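Thioredoxin (Thermosipho africanus, PDB 6MOS) probably exchanges thiols and disulfides with partner proteins, as thioredoxins do, through a CxxC pair at the start of a helix. Local coordinates at residues A43-P46 with K47-I51. Sequence-based numbering, arbitrary orientation.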
ATOM      1  N   ALA A  43       1.430   1.692  13.330  1.00 24.90           N
ATOM      2  CA  ALA A  43       2.489   0.704  13.507  1.00 28.38           C
ATOM      3  C   ALA A  43       3.012   0.203  12.168  1.00 29.61           C
ATOM      4  O   ALA A  43       4.206  -0.098  12.031  1.00 31.97           O
ATOM      5  CB  ALA A  43       1.978  -0.474  14.351  1.00 30.34           C
ATOM      6  N   MET A  44       2.137   0.094  11.170  1.00 26.66           N
ATOM      7  CA  MET A  44       2.556  -0.465   9.888  1.00 26.22           C
ATOM      8  C   MET A  44       3.233   0.573   9.005  1.00 28.32           C
ATOM      9  O   MET A  44       4.045   0.205   8.145  1.00 27.22           O
ATOM     10  CB  MET A  44       1.340  -1.067   9.171  1.00 28.30           C
ATOM     11  CG  MET A  44       1.646  -1.839   7.900  1.00 29.02           C
ATOM     12  SD  MET A  44       0.145  -2.411   7.076  1.00 29.91           S
ATOM     13  CE  MET A  44      -0.465  -3.612   8.269  1.00 28.28           C
ATOM     14  N   LEU A  45       2.930   1.857   9.224  1.00 25.69           N
ATOM     15  CA  LEU A  45       3.426   2.920   8.350  1.00 27.73           C
ATOM     16  C   LEU A  45       4.947   2.938   8.225  1.00 30.90           C
ATOM     17  O   LEU A  45       5.446   3.003   7.092  1.00 34.17           O
ATOM     18  CB  LEU A  45       2.890   4.266   8.840  1.00 24.75           C
ATOM     19  CG  LEU A  45       3.399   5.467   8.036  1.00 29.10           C
ATOM     20  CD1 LEU A  45       3.000   5.305   6.588  1.00 29.82           C
ATOM     21  CD2 LEU A  45       2.847   6.745   8.617  1.00 34.98           C
ATOM     22  N   PRO A  46       5.731   2.903   9.308  1.00 31.60           N
ATOM     23  CA  PRO A  46       7.190   2.900   9.110  1.00 34.68           C
ATOM     24  C   PRO A  46       7.695   1.649   8.416  1.00 33.79           C
ATOM     25  O   PRO A  46       8.678   1.722   7.666  1.00 37.29           O
ATOM     26  CB  PRO A  46       7.740   3.032  10.537  1.00 38.66           C
ATOM     27  CG  PRO A  46       6.656   2.560  11.409  1.00 32.00           C
ATOM     28  CD  PRO A  46       5.382   2.943  10.740  1.00 31.50           C
ATOM     29  N   LYS A  47       7.043   0.505   8.624  1.00 33.23           N
ATOM     30  CA  LYS A  47       7.433  -0.700   7.907  1.00 28.63           C
ATOM     31  C   LYS A  47       7.199  -0.535   6.415  1.00 31.77           C
ATOM     32  O   LYS A  47       8.081  -0.831   5.601  1.00 32.45           O
ATOM     33  CB  LYS A  47       6.654  -1.904   8.430  1.00 29.76           C
ATOM     34  CG  LYS A  47       6.678  -2.099   9.943  1.00 34.32           C
ATOM     35  CD  LYS A  47       5.836  -3.316  10.320  1.00 39.51           C
ATOM     36  CE  LYS A  47       5.735  -3.526  11.830  1.00 39.78           C
ATOM     37  NZ  LYS A  47       7.001  -4.067  12.401  1.00 54.28           N
ATOM     38  N   ILE A  48       6.004  -0.075   6.034  1.00 30.46           N
ATOM     39  CA  ILE A  48       5.696   0.023   4.612  1.00 33.59           C
ATOM     40  C   ILE A  48       6.584   1.070   3.957  1.00 35.15           C
ATOM     41  O   ILE A  48       7.004   0.903   2.807  1.00 30.39           O
ATOM     42  CB  ILE A  48       4.192   0.297   4.393  1.00 28.41           C
ATOM     43  CG1 ILE A  48       3.820   0.122   2.917  1.00 30.30           C
ATOM     44  CG2 ILE A  48       3.780   1.679   4.869  1.00 31.97           C
ATOM     45  CD1 ILE A  48       3.880  -1.328   2.448  1.00 37.86           C
ATOM     46  N   GLN A  49       6.925   2.134   4.685  1.00 32.60           N
ATOM     47  CA  GLN A  49       7.844   3.133   4.147  1.00 35.52           C
ATOM     48  C   GLN A  49       9.229   2.546   3.927  1.00 37.84           C
ATOM     49  O   GLN A  49       9.878   2.825   2.910  1.00 42.12           O
ATOM     50  CB  GLN A  49       7.915   4.327   5.091  1.00 37.59           C
ATOM     51  CG  GLN A  49       6.657   5.148   5.091  1.00 40.25           C
ATOM     52  CD  GLN A  49       6.816   6.446   5.844  1.00 51.92           C
ATOM     53  OE1 GLN A  49       6.333   7.489   5.404  1.00 53.53           O
ATOM     54  NE2 GLN A  49       7.495   6.392   6.990  1.00 50.88           N
ATOM     55  N   THR A  50       9.698   1.730   4.868  1.00 35.11           N
ATOM     56  CA  THR A  50      11.001   1.104   4.715  1.00 37.34           C
ATOM     57  C   THR A  50      11.002   0.132   3.546  1.00 39.47           C
ATOM     58  O   THR A  50      11.947   0.116   2.750  1.00 40.13           O
ATOM     59  CB  THR A  50      11.382   0.409   6.020  1.00 45.73           C
ATOM     60  OG1 THR A  50      11.746   1.402   6.991  1.00 53.89           O
ATOM     61  CG2 THR A  50      12.540  -0.559   5.806  1.00 47.40           C
ATOM     62  N   ILE A  51       9.938  -0.668   3.420  1.00 37.16           N
ATOM     63  CA  ILE A  51       9.782  -1.562   2.273  1.00 35.83           C
ATOM     64  C   ILE A  51       9.930  -0.788   0.970  1.00 36.64           C
ATOM     65  O   ILE A  51      10.631  -1.218   0.045  1.00 40.39           O
ATOM     66  CB  ILE A  51       8.421  -2.278   2.341  1.00 31.58           C
ATOM     67  CG1 ILE A  51       8.383  -3.244   3.522  1.00 37.96           C
ATOM     68  CG2 ILE A  51       8.123  -3.017   1.046  1.00 36.59           C
ATOM     69  CD1 ILE A  51       6.972  -3.590   3.956  1.00 42.39           C
TER
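In T50, OG1 stands anti to the carbonyl carbon (chi1 -74°), which turns the hydroxyl back along the helix to O of P46. OG1 of T50 donates to O of P46 at 3.2 Å. N of T50 donates to O of P46 as well, at 3.0 Å, and the two donors come from opposite faces of the carbonyl plane. One turn before Q49, L45 carries CG anti to its backbone nitrogen (chi1 177°), and its CD1 lies 4.0 Å from CG of Q49. The two side chains run at a slant to each other. CD1 of L45 also meets CG2 of I48, at 4.1 Å. CB and CG of Q49 pass close to O of L45, which accepts from N of Q49 at 3.0 Å. O of M44 accepts from N of I48 at 2.9 Å in a nearly straight bond, with an N-H...O angle of 164°. The aliphatic part of K47 runs back beside O of A43, with CE 3.8 Å from that oxygen.

All this lies on helix 39-55, the crossover of the beta-alpha-beta unit between strands 29-34 and 58-63 of the thioredoxin fold. M44 and I48 pack on Y32 and also on helix 100-115, M44 on I100 and I48 on V103. L45 covers Y32 and V61. The proline nitrogen of P46 has no hydrogen to give, and the helix is kinked there, a little over one turn past C41 of the C38-C41 disulfide. Past the kink the i to i+4 bonds run on, and the doubly held carbonyl of P46 ties the proline to the next turn on the exposed side.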